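Local atomic coordinates of pollen-specific leucine-rich repeat extensin-like protein 1 (Arabidopsis thaliana, PDB entry 6TME), a protein that probably acts in the pollen cell wall as an extensin-like protein whose leucine-rich repeat domain binds small secreted peptides of the RALF family. Residues 174-179 with 195-200; 217-222 with 240-245. All blocks are in the same frame, centred on the assembly; numbering follows the deposited sequence.

Contact 1 of 2, residues 174-179 with 195-200. With GOL (glycerol), chain S; EDO (1,2-ethanediol), chain U.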
# COMPACT_ATOMS: atom_id res chain seq x y z
N ASN A 174 -7.47 6.76 5.51
CA ASN A 174 -8.06 8.09 5.55
C ASN A 174 -9.49 7.92 5.04
O ASN A 174 -10.07 6.84 5.10
CB ASN A 174 -7.24 9.09 4.74
CG ASN A 174 -5.99 9.53 5.47
OD1 ASN A 174 -6.06 10.29 6.43
ND2 ASN A 174 -4.83 9.08 4.99
N ASP A 175 -10.07 9.00 4.53
CA ASP A 175 -11.39 8.98 3.94
C ASP A 175 -11.34 9.58 2.54
O ASP A 175 -12.21 10.36 2.15
CB ASP A 175 -12.39 9.73 4.82
CG ASP A 175 -13.84 9.50 4.39
OD1 ASP A 175 -14.11 8.54 3.65
OD2 ASP A 175 -14.71 10.31 4.76
N PHE A 176 -10.30 9.25 1.78
CA PHE A 176 -10.29 9.57 0.36
C PHE A 176 -11.32 8.71 -0.37
O PHE A 176 -11.63 7.58 0.02
CB PHE A 176 -8.90 9.37 -0.22
CG PHE A 176 -7.87 10.32 0.33
CD1 PHE A 176 -7.95 11.69 0.06
CD2 PHE A 176 -6.82 9.86 1.12
CE1 PHE A 176 -7.01 12.57 0.57
CE2 PHE A 176 -5.89 10.74 1.65
CZ PHE A 176 -5.98 12.09 1.37
N GLU A 177 -11.88 9.25 -1.45
CA GLU A 177 -13.00 8.58 -2.10
C GLU A 177 -13.06 8.98 -3.57
O GLU A 177 -12.29 9.81 -4.05
CB GLU A 177 -14.30 8.91 -1.38
CG GLU A 177 -14.59 10.40 -1.35
CD GLU A 177 -15.33 10.87 -2.58
OE1 GLU A 177 -16.38 10.25 -2.90
OE2 GLU A 177 -14.85 11.84 -3.23
N GLY A 178 -14.02 8.38 -4.29
CA GLY A 178 -14.14 8.64 -5.71
C GLY A 178 -13.21 7.77 -6.53
O GLY A 178 -12.66 6.77 -6.07
N LYS A 179 -13.04 8.18 -7.79
CA LYS A 179 -12.24 7.42 -8.73
C LYS A 179 -10.76 7.58 -8.42
O LYS A 179 -10.31 8.58 -7.85
CB LYS A 179 -12.50 7.88 -10.17
CG LYS A 179 -13.95 7.77 -10.63
CD LYS A 179 -14.14 8.39 -12.02
CE LYS A 179 -15.52 8.05 -12.58
NZ LYS A 179 -15.71 8.56 -13.97
N ASN A 195 -4.94 1.46 0.75
CA ASN A 195 -5.93 0.63 1.41
C ASN A 195 -6.68 1.42 2.47
O ASN A 195 -6.22 2.46 2.96
CB ASN A 195 -5.27 -0.61 2.04
CG ASN A 195 -4.16 -0.26 3.06
OD1 ASN A 195 -3.03 0.07 2.70
ND2 ASN A 195 -4.51 -0.31 4.33
N ASN A 196 -7.89 0.93 2.79
CA ASN A 196 -8.73 1.49 3.85
C ASN A 196 -9.04 2.96 3.59
O ASN A 196 -8.79 3.85 4.42
CB ASN A 196 -8.07 1.31 5.22
CG ASN A 196 -8.09 -0.12 5.68
OD1 ASN A 196 -7.24 -0.93 5.28
ND2 ASN A 196 -9.05 -0.46 6.53
N ASN A 197 -9.58 3.20 2.41
CA ASN A 197 -10.16 4.48 2.07
C ASN A 197 -11.58 4.20 1.60
O ASN A 197 -12.19 3.17 1.92
CB ASN A 197 -9.27 5.20 1.05
CG ASN A 197 -8.14 5.94 1.71
OD1 ASN A 197 -8.35 7.01 2.29
ND2 ASN A 197 -6.95 5.34 1.69
N ARG A 198 -12.13 5.10 0.80
CA ARG A 198 -13.42 4.86 0.20
C ARG A 198 -13.36 5.08 -1.31
O ARG A 198 -14.31 5.56 -1.92
CB ARG A 198 -14.48 5.74 0.86
CG ARG A 198 -14.76 5.34 2.29
CD ARG A 198 -15.55 4.01 2.32
NE ARG A 198 -17.00 4.23 2.38
CZ ARG A 198 -17.92 3.30 2.61
NH1 ARG A 198 -17.56 2.04 2.81
NH2 ARG A 198 -19.20 3.63 2.66
N PHE A 199 -12.24 4.71 -1.93
CA PHE A 199 -12.16 4.75 -3.39
C PHE A 199 -13.18 3.81 -4.03
O PHE A 199 -13.52 2.75 -3.48
CB PHE A 199 -10.76 4.38 -3.86
CG PHE A 199 -9.70 5.36 -3.43
CD1 PHE A 199 -9.80 6.70 -3.79
CD2 PHE A 199 -8.61 4.94 -2.67
CE1 PHE A 199 -8.83 7.63 -3.39
CE2 PHE A 199 -7.63 5.86 -2.27
CZ PHE A 199 -7.74 7.20 -2.62
N GLU A 200 -13.62 4.18 -5.22
CA GLU A 200 -14.68 3.48 -5.94
C GLU A 200 -14.28 3.27 -7.40
O GLU A 200 -13.20 3.68 -7.86
CB GLU A 200 -16.00 4.25 -5.86
CG GLU A 200 -16.82 3.93 -4.62
CD GLU A 200 -18.31 4.27 -4.80
OE1 GLU A 200 -18.62 5.30 -5.46
OE2 GLU A 200 -19.17 3.50 -4.30
C1 GOL S . -11.23 4.32 7.16
O1 GOL S . -9.94 4.95 7.24
C2 GOL S . -11.16 2.92 6.36
O2 GOL S . -11.10 1.79 7.19
C3 GOL S . -12.42 2.87 5.45
O3 GOL S . -12.18 1.86 4.51
C1 EDO U . -19.73 -0.81 4.08
O1 EDO U . -19.28 -1.66 3.02
C2 EDO U . -21.13 -0.26 3.79
O2 EDO U . -21.03 0.85 2.88
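Asn-197 and Phe-176 meet in the asparagine ladder of the leucine-rich repeat solenoid, where each turn of chain lends an asparagine to the backbone of its neighbour. Asn-197 has CG beside its own backbone N (chi1 -84°), which turns the amide inward, alongside the Phe-176 side chain. Its OD1 accepts the backbone N-H of Phe-176 (3.0 Å, 147° at the hydrogen) and, more weakly, that of Asn-174. ND2 serves the carbonyls of Leu-194 and Ile-171. Asparagine suits this buried place because one short amide both donates to and accepts from main-chain groups, which probably could not all pair with one another here.

Beyond the ladder the two segments run as short parallel strands. Arg-198 N donates to Phe-176 O (2.6 Å), and Glu-200 N to Gly-178 O (2.9 Å). Phe-176 and Phe-199 fill the apolar interior: Phe-199 CZ reaches the CB of Phe-176 at 3.4 Å, and the Phe-199 ring lies against the Phe-176 backbone. Gly-178 has a positive phi (84°), where a side chain would jam against the preceding carbonyl. The exposed Asp-175 and Arg-198 suit the outer face; Asp-175 OD1 packs on Arg-198 CG (3.5 Å), and their charged atoms do not meet. A glycerol, probably from the crystallisation liquor, takes a bond from Asn-196 ND2 through its O2 and gives one from O3 to Asn-197 O (2.9 Å).

Contact 2 of 2, residues 217-222 with 240-245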
# COMPACT_ATOMS: atom_id res chain seq x y z
N PHE A 217 -4.64 -2.01 -2.47
CA PHE A 217 -5.99 -1.51 -2.73
C PHE A 217 -6.99 -1.96 -1.68
O PHE A 217 -8.18 -1.63 -1.79
CB PHE A 217 -6.54 -2.02 -4.08
CG PHE A 217 -5.73 -1.67 -5.26
CD1 PHE A 217 -5.99 -0.49 -5.96
CD2 PHE A 217 -4.76 -2.53 -5.73
CE1 PHE A 217 -5.25 -0.16 -7.09
CE2 PHE A 217 -4.01 -2.21 -6.85
CZ PHE A 217 -4.25 -1.01 -7.53
N ALA A 218 -6.55 -2.77 -0.71
CA ALA A 218 -7.46 -3.44 0.22
C ALA A 218 -8.47 -2.47 0.84
O ALA A 218 -8.18 -1.30 1.04
CB ALA A 218 -6.63 -4.11 1.33
N HIS A 219 -9.67 -2.98 1.13
CA HIS A 219 -10.68 -2.26 1.92
C HIS A 219 -11.05 -0.91 1.30
O HIS A 219 -10.99 0.15 1.94
CB HIS A 219 -10.23 -2.11 3.37
CG HIS A 219 -10.02 -3.42 4.06
ND1 HIS A 219 -10.96 -4.42 4.04
CD2 HIS A 219 -8.97 -3.90 4.75
CE1 HIS A 219 -10.50 -5.47 4.69
NE2 HIS A 219 -9.29 -5.18 5.13
N ASN A 220 -11.42 -0.97 0.03
CA ASN A 220 -12.04 0.16 -0.63
C ASN A 220 -13.36 -0.35 -1.22
O ASN A 220 -13.85 -1.42 -0.83
CB ASN A 220 -11.07 0.76 -1.65
CG ASN A 220 -10.04 1.63 -0.99
OD1 ASN A 220 -10.36 2.75 -0.55
ND2 ASN A 220 -8.80 1.12 -0.87
N LYS A 221 -13.91 0.38 -2.17
CA LYS A 221 -15.08 -0.07 -2.92
C LYS A 221 -14.78 -0.07 -4.41
O LYS A 221 -15.55 0.41 -5.23
CB LYS A 221 -16.32 0.77 -2.60
CG LYS A 221 -16.82 0.61 -1.14
CD LYS A 221 -17.50 -0.75 -0.88
CE LYS A 221 -19.01 -0.65 -0.57
NZ LYS A 221 -19.86 -1.74 -1.22
N PHE A 222 -13.62 -0.61 -4.77
CA PHE A 222 -13.29 -0.86 -6.16
C PHE A 222 -14.17 -1.97 -6.74
O PHE A 222 -14.49 -2.95 -6.06
CB PHE A 222 -11.84 -1.27 -6.28
CG PHE A 222 -10.88 -0.14 -6.06
CD1 PHE A 222 -10.74 0.85 -7.02
CD2 PHE A 222 -10.11 -0.09 -4.90
CE1 PHE A 222 -9.84 1.89 -6.82
CE2 PHE A 222 -9.22 0.93 -4.70
CZ PHE A 222 -9.08 1.93 -5.66
N VAL A 240 -2.20 -6.29 -2.92
CA VAL A 240 -3.22 -6.64 -1.94
C VAL A 240 -4.54 -5.99 -2.35
O VAL A 240 -4.62 -4.76 -2.45
CB VAL A 240 -2.81 -6.20 -0.53
CG1 VAL A 240 -3.84 -6.66 0.49
CG2 VAL A 240 -1.42 -6.77 -0.20
N PHE A 241 -5.56 -6.82 -2.61
CA PHE A 241 -6.90 -6.41 -3.02
C PHE A 241 -7.97 -6.73 -1.98
O PHE A 241 -9.16 -6.54 -2.27
CB PHE A 241 -7.34 -7.13 -4.30
CG PHE A 241 -6.51 -6.86 -5.50
CD1 PHE A 241 -6.71 -5.72 -6.27
CD2 PHE A 241 -5.61 -7.82 -5.95
CE1 PHE A 241 -5.96 -5.49 -7.41
CE2 PHE A 241 -4.86 -7.61 -7.09
CZ PHE A 241 -5.03 -6.45 -7.83
N ILE A 242 -7.61 -7.25 -0.81
CA ILE A 242 -8.56 -7.68 0.22
C ILE A 242 -9.76 -6.74 0.33
O ILE A 242 -9.61 -5.54 0.60
CB ILE A 242 -7.87 -7.79 1.59
CG1 ILE A 242 -6.63 -8.65 1.51
CG2 ILE A 242 -8.82 -8.37 2.63
CD1 ILE A 242 -5.90 -8.72 2.83
N GLY A 243 -10.96 -7.28 0.18
CA GLY A 243 -12.14 -6.57 0.63
C GLY A 243 -12.56 -5.43 -0.27
O GLY A 243 -12.57 -4.28 0.15
N ASN A 244 -12.87 -5.74 -1.52
CA ASN A 244 -13.38 -4.77 -2.47
C ASN A 244 -14.61 -5.40 -3.11
O ASN A 244 -15.20 -6.36 -2.59
CB ASN A 244 -12.31 -4.37 -3.48
CG ASN A 244 -11.36 -3.32 -2.94
OD1 ASN A 244 -11.72 -2.15 -2.80
ND2 ASN A 244 -10.13 -3.73 -2.62
N ASN A 245 -15.03 -4.86 -4.24
CA ASN A 245 -16.16 -5.40 -4.96
C ASN A 245 -15.74 -5.75 -6.38
O ASN A 245 -16.43 -5.41 -7.34
CB ASN A 245 -17.32 -4.41 -4.95
CG ASN A 245 -18.03 -4.39 -3.61
OD1 ASN A 245 -18.43 -5.44 -3.09
ND2 ASN A 245 -18.14 -3.20 -3.02
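Asn-244 and Phe-217 join in the tight half of this leucine-rich repeat contact, another rung of the asparagine ladder. Asn-244 ND2 spends both protons on carbonyls, Phe-217 O (3.0 Å, 171° at the hydrogen) and Phe-241 O of its own segment. Asn-220 ND2 reaches Phe-217 O from the other face of the carbonyl plane, so two amides grip one buried oxygen. Asn-244 OD1 also lies 3.1 Å from Phe-222 N in a hydrogen bond, although the oxygen is less surely placed. With an alanine here in place of Asn-244, Phe-217 O would probably be left to Asn-220 ND2 alone among the amides of this contact, and Phe-241 O would lose one of its donors. The Phe-217 and Phe-241 rings, both large and apolar as the interior demands, point the same way with planes 3° apart, but are slid so far that they barely overlap; Phe-217 CD2 lies 3.6 Å from Phe-241 CE1.

His-219 N donates to Ile-242 O (2.6 Å), while the imidazole turns one face toward that same oxygen. Glycine suits position Gly-243, where phi is positive (76°) and a CB would collide with His-219 ND1. The outer side is looser: the exposed Lys-221 side chain, bent at several torsions, crosses that of Asn-245. Another protein chain packs on Ala-218, His-219, Val-240 and Ile-242. Phe-222 rests on Phe-199 of strand 198-201, and Phe-241 on Phe-263 of strand 262-264, setting the contact between neighbouring turns of the solenoid.

The two contacts follow in series along the chain, contact 1 closing before contact 2 opens, with centres about 10 Å apart. They meet edge to edge: Asn-196 N lies 2.8 Å from Ala-218 O and Phe-199 O 2.7 Å from Lys-221 N, both probable hydrogen bonds, and strands 198-201 and 221-224 are neighbours in one parallel sheet. Asn-220 OD1 accepts from Phe-199 N, so the rung between the contacts continues the ladder. Asn-174, Asn-197, Asn-220 and Asn-244 recur every 23 or 24 residues, one per turn, tying successive turns of the solenoid together. Another protein chain packs on residues of both contacts, consistent with a peptide-binding surface.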